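PpBBE-like 1 D396N (Physcomitrella patens subsp. patens, PDB 6EO5) oxidises cellobiose as a flavin-dependent oxidase of the berberine bridge enzyme family. Local coordinates at residues 331-339 with 424-435. Sequence-based numbering, arbitrary orientation.
Sequences FKAKSIYVN and TGQAYQNYIDRD. With FAD (flavin-adenine dinucleotide), chain C.
Asp433 points its CB toward strand 331-338, and its carboxylate meets two lysines there, Lys332 and Lys334. Its CB lies 4.0 Å from the backbone O of Ala333. CG stands anti to the backbone N (chi1 179°), which brings one oxygen to each lysine end. OD2 takes Lys334 NZ on its syn lone pair at 2.7 Å, and accepts a hydrogen bond from a water, which in turn accepts one from Ser335 N. OD1 has two donors on opposite faces of the carboxylate plane. Lys332 NZ comes from one face, and the backbone N of Asp435 from the other, closing an Asx turn. Asp435 OD2 adds only long salt bridges to both lysines, while Glu84 is a second acidic partner for Lys332. An alanine in place of Asp433 would probably cost both lysines their close carboxylate, leave Lys332 to lean on Glu84, and remove the turn's acceptor for Asp435 N.

Further along, Ser335 OG accepts the backbone N-H of Tyr428 at 2.9 Å in a nearly straight bond (165°). Ser335 CB sits at the edge of the Tyr431 ring, 3.7 Å from CD2. The hydroxyl of Tyr337 lies 3.3 Å from Tyr428 CD1 and is hydrogen-bonded to the Tyr368 hydroxyl. At the far end, Tyr337 O is gripped twice, by Thr424 N and by Thr424 OG1, the latter at 2.8 Å and from above the carbonyl plane. The same OG1 accepts Gln426 N in an ST turn.

Strand 331-338 is an edge strand of the seven-stranded antiparallel sheet, and the loop lies along it on the flavin side. Tyr428 OH donates to FAD O2 at 2.6 Å, and Tyr431 CE1 approaches N1. The contact thus joins the sheet to the isoalloxazine end of the FAD pocket in this VAO-type flavoenzyme.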
loop_
_atom_site.group_PDB
_atom_site.type_symbol
_atom_site.label_atom_id
_atom_site.label_comp_id
_atom_site.label_asym_id
_atom_site.label_seq_id
_atom_site.Cartn_x
_atom_site.Cartn_y
_atom_site.Cartn_z
ATOM N N PHE A 331 -14.180 -5.442 6.450
ATOM C CA PHE A 331 -14.442 -5.171 5.046
ATOM C C PHE A 331 -13.868 -6.265 4.166
ATOM O O PHE A 331 -12.989 -7.027 4.576
ATOM C CB PHE A 331 -13.865 -3.802 4.627
ATOM C CG PHE A 331 -12.356 -3.685 4.769
ATOM C CD1 PHE A 331 -11.786 -3.247 5.955
ATOM C CD2 PHE A 331 -11.512 -3.968 3.699
ATOM C CE1 PHE A 331 -10.398 -3.122 6.083
ATOM C CE2 PHE A 331 -10.119 -3.843 3.814
ATOM C CZ PHE A 331 -9.565 -3.426 5.008
ATOM N N LYS A 332 -14.385 -6.322 2.944
ATOM C CA LYS A 332 -13.752 -7.021 1.837
ATOM C C LYS A 332 -13.355 -5.984 0.790
ATOM O O LYS A 332 -14.155 -5.106 0.448
ATOM C CB LYS A 332 -14.688 -8.072 1.244
ATOM C CG LYS A 332 -14.183 -8.713 -0.036
ATOM C CD LYS A 332 -12.956 -9.565 0.206
ATOM C CE LYS A 332 -12.454 -10.124 -1.104
ATOM N NZ LYS A 332 -11.144 -10.791 -0.943
ATOM N N ALA A 333 -12.117 -6.068 0.307
ATOM C CA ALA A 333 -11.605 -5.156 -0.709
ATOM C C ALA A 333 -11.153 -5.932 -1.947
ATOM O O ALA A 333 -10.645 -7.055 -1.848
ATOM C CB ALA A 333 -10.447 -4.314 -0.159
ATOM N N LYS A 334 -11.361 -5.331 -3.120
ATOM C CA LYS A 334 -10.845 -5.851 -4.382
ATOM C C LYS A 334 -10.258 -4.690 -5.177
ATOM O O LYS A 334 -10.502 -3.521 -4.867
ATOM C CB LYS A 334 -11.944 -6.567 -5.183
ATOM C CG LYS A 334 -12.688 -7.624 -4.375
ATOM C CD LYS A 334 -13.794 -8.329 -5.149
ATOM C CE LYS A 334 -13.260 -9.209 -6.259
ATOM N NZ LYS A 334 -12.484 -10.382 -5.758
ATOM N N SER A 335 -9.466 -4.997 -6.203
ATOM C CA SER A 335 -8.926 -3.931 -7.048
ATOM C C SER A 335 -8.813 -4.415 -8.491
ATOM O O SER A 335 -8.949 -5.617 -8.786
ATOM C CB SER A 335 -7.565 -3.432 -6.536
ATOM O OG SER A 335 -6.510 -4.304 -6.913
ATOM N N ILE A 336 -8.564 -3.465 -9.396
ATOM C CA ILE A 336 -8.407 -3.767 -10.817
ATOM C C ILE A 336 -7.674 -2.609 -11.469
ATOM O O ILE A 336 -7.661 -1.496 -10.945
ATOM C CB ILE A 336 -9.782 -4.014 -11.486
ATOM C CG1 ILE A 336 -9.664 -5.064 -12.594
ATOM C CG2 ILE A 336 -10.388 -2.715 -11.979
ATOM C CD1 ILE A 336 -10.988 -5.526 -13.106
ATOM N N TYR A 337 -7.055 -2.867 -12.623
ATOM C CA TYR A 337 -6.398 -1.827 -13.411
ATOM C C TYR A 337 -7.155 -1.582 -14.715
ATOM O O TYR A 337 -7.656 -2.522 -15.345
ATOM C CB TYR A 337 -4.941 -2.193 -13.722
ATOM C CG TYR A 337 -3.978 -1.867 -12.607
ATOM C CD1 TYR A 337 -3.570 -0.540 -12.363
ATOM C CD2 TYR A 337 -3.474 -2.877 -11.786
ATOM C CE1 TYR A 337 -2.678 -0.237 -11.313
ATOM C CE2 TYR A 337 -2.596 -2.590 -10.742
ATOM C CZ TYR A 337 -2.202 -1.277 -10.510
ATOM O OH TYR A 337 -1.333 -1.032 -9.472
ATOM N N VAL A 338 -7.231 -0.314 -15.110
ATOM C CA VAL A 338 -7.879 0.121 -16.343
ATOM C C VAL A 338 -6.832 0.803 -17.207
ATOM O O VAL A 338 -6.068 1.645 -16.715
ATOM C CB VAL A 338 -9.050 1.081 -16.068
ATOM C CG1 VAL A 338 -9.725 1.463 -17.365
ATOM C CG2 VAL A 338 -10.045 0.452 -15.097
ATOM N N ASN A 339 -6.787 0.436 -18.482
ATOM C CA ASN A 339 -5.834 1.002 -19.426
ATOM C C ASN A 339 -6.442 2.196 -20.152
ATOM O O ASN A 339 -7.666 2.344 -20.234
ATOM C CB ASN A 339 -5.398 -0.040 -20.449
ATOM C CG ASN A 339 -4.515 -1.106 -19.857
ATOM O OD1 ASN A 339 -3.917 -0.932 -18.795
ATOM N ND2 ASN A 339 -4.421 -2.227 -20.552
ATOM N N THR A 424 -8.912 -4.502 -17.503
ATOM C CA THR A 424 -7.938 -5.579 -17.568
ATOM C C THR A 424 -8.234 -6.589 -16.464
ATOM O O THR A 424 -9.120 -6.393 -15.621
ATOM C CB THR A 424 -6.500 -5.056 -17.404
ATOM O OG1 THR A 424 -6.238 -4.807 -16.016
ATOM C CG2 THR A 424 -6.266 -3.776 -18.193
ATOM N N GLY A 425 -7.443 -7.661 -16.446
ATOM C CA GLY A 425 -7.438 -8.606 -15.354
ATOM C C GLY A 425 -6.342 -8.399 -14.329
ATOM O O GLY A 425 -6.156 -9.265 -13.467
ATOM N N GLN A 426 -5.600 -7.293 -14.385
ATOM C CA GLN A 426 -4.555 -7.078 -13.395
ATOM C C GLN A 426 -5.109 -6.343 -12.183
ATOM O O GLN A 426 -6.092 -5.598 -12.271
ATOM C CB GLN A 426 -3.385 -6.298 -13.978
ATOM C CG GLN A 426 -2.987 -6.705 -15.373
ATOM C CD GLN A 426 -2.519 -5.490 -16.200
ATOM O OE1 GLN A 426 -1.700 -4.662 -15.742
ATOM N NE2 GLN A 426 -3.067 -5.363 -17.407
ATOM N N ALA A 427 -4.471 -6.578 -11.043
ATOM C CA ALA A 427 -4.864 -5.988 -9.776
ATOM C C ALA A 427 -3.619 -5.500 -9.046
ATOM O O ALA A 427 -2.495 -5.892 -9.371
ATOM C CB ALA A 427 -5.635 -6.988 -8.911
ATOM N N TYR A 428 -3.841 -4.648 -8.036
ATOM C CA TYR A 428 -2.779 -3.997 -7.271
ATOM C C TYR A 428 -2.564 -4.749 -5.959
ATOM O O TYR A 428 -3.479 -4.835 -5.130
ATOM C CB TYR A 428 -3.137 -2.531 -7.015
ATOM C CG TYR A 428 -2.151 -1.754 -6.153
ATOM C CD1 TYR A 428 -0.775 -1.887 -6.327
ATOM C CD2 TYR A 428 -2.608 -0.859 -5.183
ATOM C CE1 TYR A 428 0.114 -1.180 -5.541
ATOM C CE2 TYR A 428 -1.731 -0.139 -4.393
ATOM C CZ TYR A 428 -0.371 -0.295 -4.578
ATOM O OH TYR A 428 0.497 0.428 -3.789
ATOM N N GLN A 429 -1.346 -5.271 -5.765
ATOM C CA GLN A 429 -1.094 -6.222 -4.686
ATOM C C GLN A 429 -1.104 -5.595 -3.296
ATOM O O GLN A 429 -1.170 -6.340 -2.306
ATOM C CB GLN A 429 0.233 -6.940 -4.928
ATOM C CG GLN A 429 1.389 -6.034 -5.322
ATOM C CD GLN A 429 1.593 -5.956 -6.825
ATOM O OE1 GLN A 429 0.641 -5.734 -7.594
ATOM N NE2 GLN A 429 2.840 -6.140 -7.258
ATOM N N ASN A 430 -1.034 -4.261 -3.177
ATOM C CA ASN A 430 -1.250 -3.672 -1.861
ATOM C C ASN A 430 -2.720 -3.592 -1.495
ATOM O O ASN A 430 -3.031 -3.336 -0.330
ATOM C CB ASN A 430 -0.633 -2.281 -1.754
ATOM C CG ASN A 430 0.798 -2.316 -1.276
ATOM O OD1 ASN A 430 1.637 -1.558 -1.766
ATOM N ND2 ASN A 430 1.088 -3.184 -0.316
ATOM N N TYR A 431 -3.621 -3.794 -2.451
ATOM C CA TYR A 431 -5.033 -4.036 -2.138
ATOM C C TYR A 431 -5.327 -5.541 -2.141
ATOM O O TYR A 431 -6.279 -6.021 -2.753
ATOM C CB TYR A 431 -5.926 -3.278 -3.118
ATOM C CG TYR A 431 -5.673 -1.786 -3.136
ATOM C CD1 TYR A 431 -5.154 -1.133 -2.022
ATOM C CD2 TYR A 431 -5.955 -1.025 -4.267
ATOM C CE1 TYR A 431 -4.917 0.232 -2.027
ATOM C CE2 TYR A 431 -5.721 0.349 -4.283
ATOM C CZ TYR A 431 -5.196 0.971 -3.157
ATOM O OH TYR A 431 -4.958 2.338 -3.162
ATOM N N ILE A 432 -4.495 -6.287 -1.410
ATOM C CA ILE A 432 -4.413 -7.741 -1.530
ATOM C C ILE A 432 -5.787 -8.419 -1.410
ATOM O O ILE A 432 -6.628 -8.063 -0.569
ATOM C CB ILE A 432 -3.403 -8.260 -0.486
ATOM C CG1 ILE A 432 -2.925 -9.662 -0.844
ATOM C CG2 ILE A 432 -3.964 -8.190 0.927
ATOM C CD1 ILE A 432 -2.296 -9.730 -2.215
ATOM N N ASP A 433 -6.018 -9.407 -2.277
ATOM C CA ASP A 433 -7.336 -10.017 -2.478
ATOM C C ASP A 433 -7.137 -11.514 -2.673
ATOM O O ASP A 433 -6.546 -11.934 -3.674
ATOM C CB ASP A 433 -8.030 -9.393 -3.694
ATOM C CG ASP A 433 -9.413 -9.992 -3.995
ATOM O OD1 ASP A 433 -9.875 -10.964 -3.328
ATOM O OD2 ASP A 433 -10.039 -9.467 -4.939
ATOM N N ARG A 434 -7.638 -12.314 -1.728
ATOM C CA ARG A 434 -7.378 -13.752 -1.743
ATOM C C ARG A 434 -8.006 -14.462 -2.941
ATOM O O ARG A 434 -7.594 -15.580 -3.270
ATOM C CB ARG A 434 -7.875 -14.380 -0.442
ATOM C CG ARG A 434 -7.395 -15.791 -0.209
ATOM C CD ARG A 434 -7.774 -16.247 1.186
ATOM N NE ARG A 434 -7.336 -17.605 1.489
ATOM C CZ ARG A 434 -7.181 -18.055 2.727
ATOM N NH1 ARG A 434 -7.421 -17.247 3.747
ATOM N NH2 ARG A 434 -6.788 -19.304 2.950
ATOM N N ASP A 435 -8.982 -13.841 -3.605
ATOM C CA ASP A 435 -9.626 -14.409 -4.783
ATOM C C ASP A 435 -8.945 -14.034 -6.091
ATOM O O ASP A 435 -9.436 -14.440 -7.153
ATOM C CB ASP A 435 -11.083 -13.954 -4.876
ATOM C CG ASP A 435 -11.870 -14.250 -3.631
ATOM O OD1 ASP A 435 -11.681 -15.341 -3.050
ATOM O OD2 ASP A 435 -12.684 -13.375 -3.247
HETATM P PA FAD C . 1.215 -5.340 7.145
HETATM O O1A FAD C . -0.137 -6.007 7.343
HETATM O O2A FAD C . 2.005 -5.280 8.428
HETATM O O5B FAD C . 2.096 -5.996 5.963
HETATM C C5B FAD C . 1.510 -6.420 4.751
HETATM C C4B FAD C . 2.287 -7.588 4.153
HETATM O O4B FAD C . 3.667 -7.279 4.096
HETATM C C3B FAD C . 2.160 -8.848 4.991
HETATM O O3B FAD C . 2.235 -9.965 4.132
HETATM C C2B FAD C . 3.399 -8.805 5.846
HETATM O O2B FAD C . 3.775 -10.085 6.290
HETATM C C1B FAD C . 4.415 -8.178 4.899
HETATM N N9A FAD C . 5.474 -7.510 5.687
HETATM C C8A FAD C . 5.296 -6.571 6.676
HETATM N N7A FAD C . 6.504 -6.221 7.169
HETATM C C5A FAD C . 7.453 -6.925 6.514
HETATM C C6A FAD C . 8.830 -6.958 6.633
HETATM N N6A FAD C . 9.433 -6.185 7.529
HETATM N N1A FAD C . 9.565 -7.789 5.817
HETATM C C2A FAD C . 8.923 -8.591 4.901
HETATM N N3A FAD C . 7.550 -8.562 4.788
HETATM C C4A FAD C . 6.824 -7.742 5.586
HETATM N N1 FAD C . -1.805 1.663 -0.389
HETATM C C2 FAD C . -1.230 2.597 -1.258
HETATM O O2 FAD C . -0.455 2.269 -2.180
HETATM N N3 FAD C . -1.517 3.940 -1.079
HETATM C C4 FAD C . -2.362 4.351 -0.070
HETATM O O4 FAD C . -2.589 5.549 0.073
HETATM C C4X FAD C . -2.935 3.425 0.789
HETATM N N5 FAD C . -3.741 3.849 1.823
HETATM C C5X FAD C . -4.047 2.983 2.856
HETATM C C6 FAD C . -4.743 3.460 3.962
HETATM C C7 FAD C . -4.977 2.665 5.095
HETATM C C7M FAD C . -5.722 3.226 6.286
HETATM C C8 FAD C . -4.587 1.310 5.047
HETATM C C8M FAD C . -4.910 0.358 6.184
HETATM C C9 FAD C . -3.966 0.822 3.882
HETATM C C9A FAD C . -3.668 1.645 2.781
HETATM N N10 FAD C . -3.088 1.178 1.594
HETATM C C10 FAD C . -2.621 2.076 0.654
HETATM C "C1'" FAD C . -2.692 -0.251 1.425
HETATM C "C2'" FAD C . -1.274 -0.439 1.955
HETATM O "O2'" FAD C . -0.287 0.010 1.054
HETATM C "C3'" FAD C . -1.054 -1.909 2.228
HETATM O "O3'" FAD C . -2.032 -2.281 3.169
HETATM C "C4'" FAD C . 0.361 -2.142 2.749
HETATM O "O4'" FAD C . 0.790 -3.424 2.335
HETATM C "C5'" FAD C . 0.411 -1.990 4.268
HETATM O "O5'" FAD C . 1.669 -2.318 4.822
HETATM P P FAD C . 1.759 -2.590 6.413
HETATM O O1P FAD C . 3.205 -2.776 6.809
HETATM O O2P FAD C . 1.065 -1.544 7.244
HETATM O O3P FAD C . 0.819 -3.883 6.593
HETATM O O HOH W 1 -9.340 -8.385 -0.083
HETATM O O HOH W 2 -8.967 -7.650 -6.503
HETATM O O HOH W 3 -6.519 -6.862 -5.527
#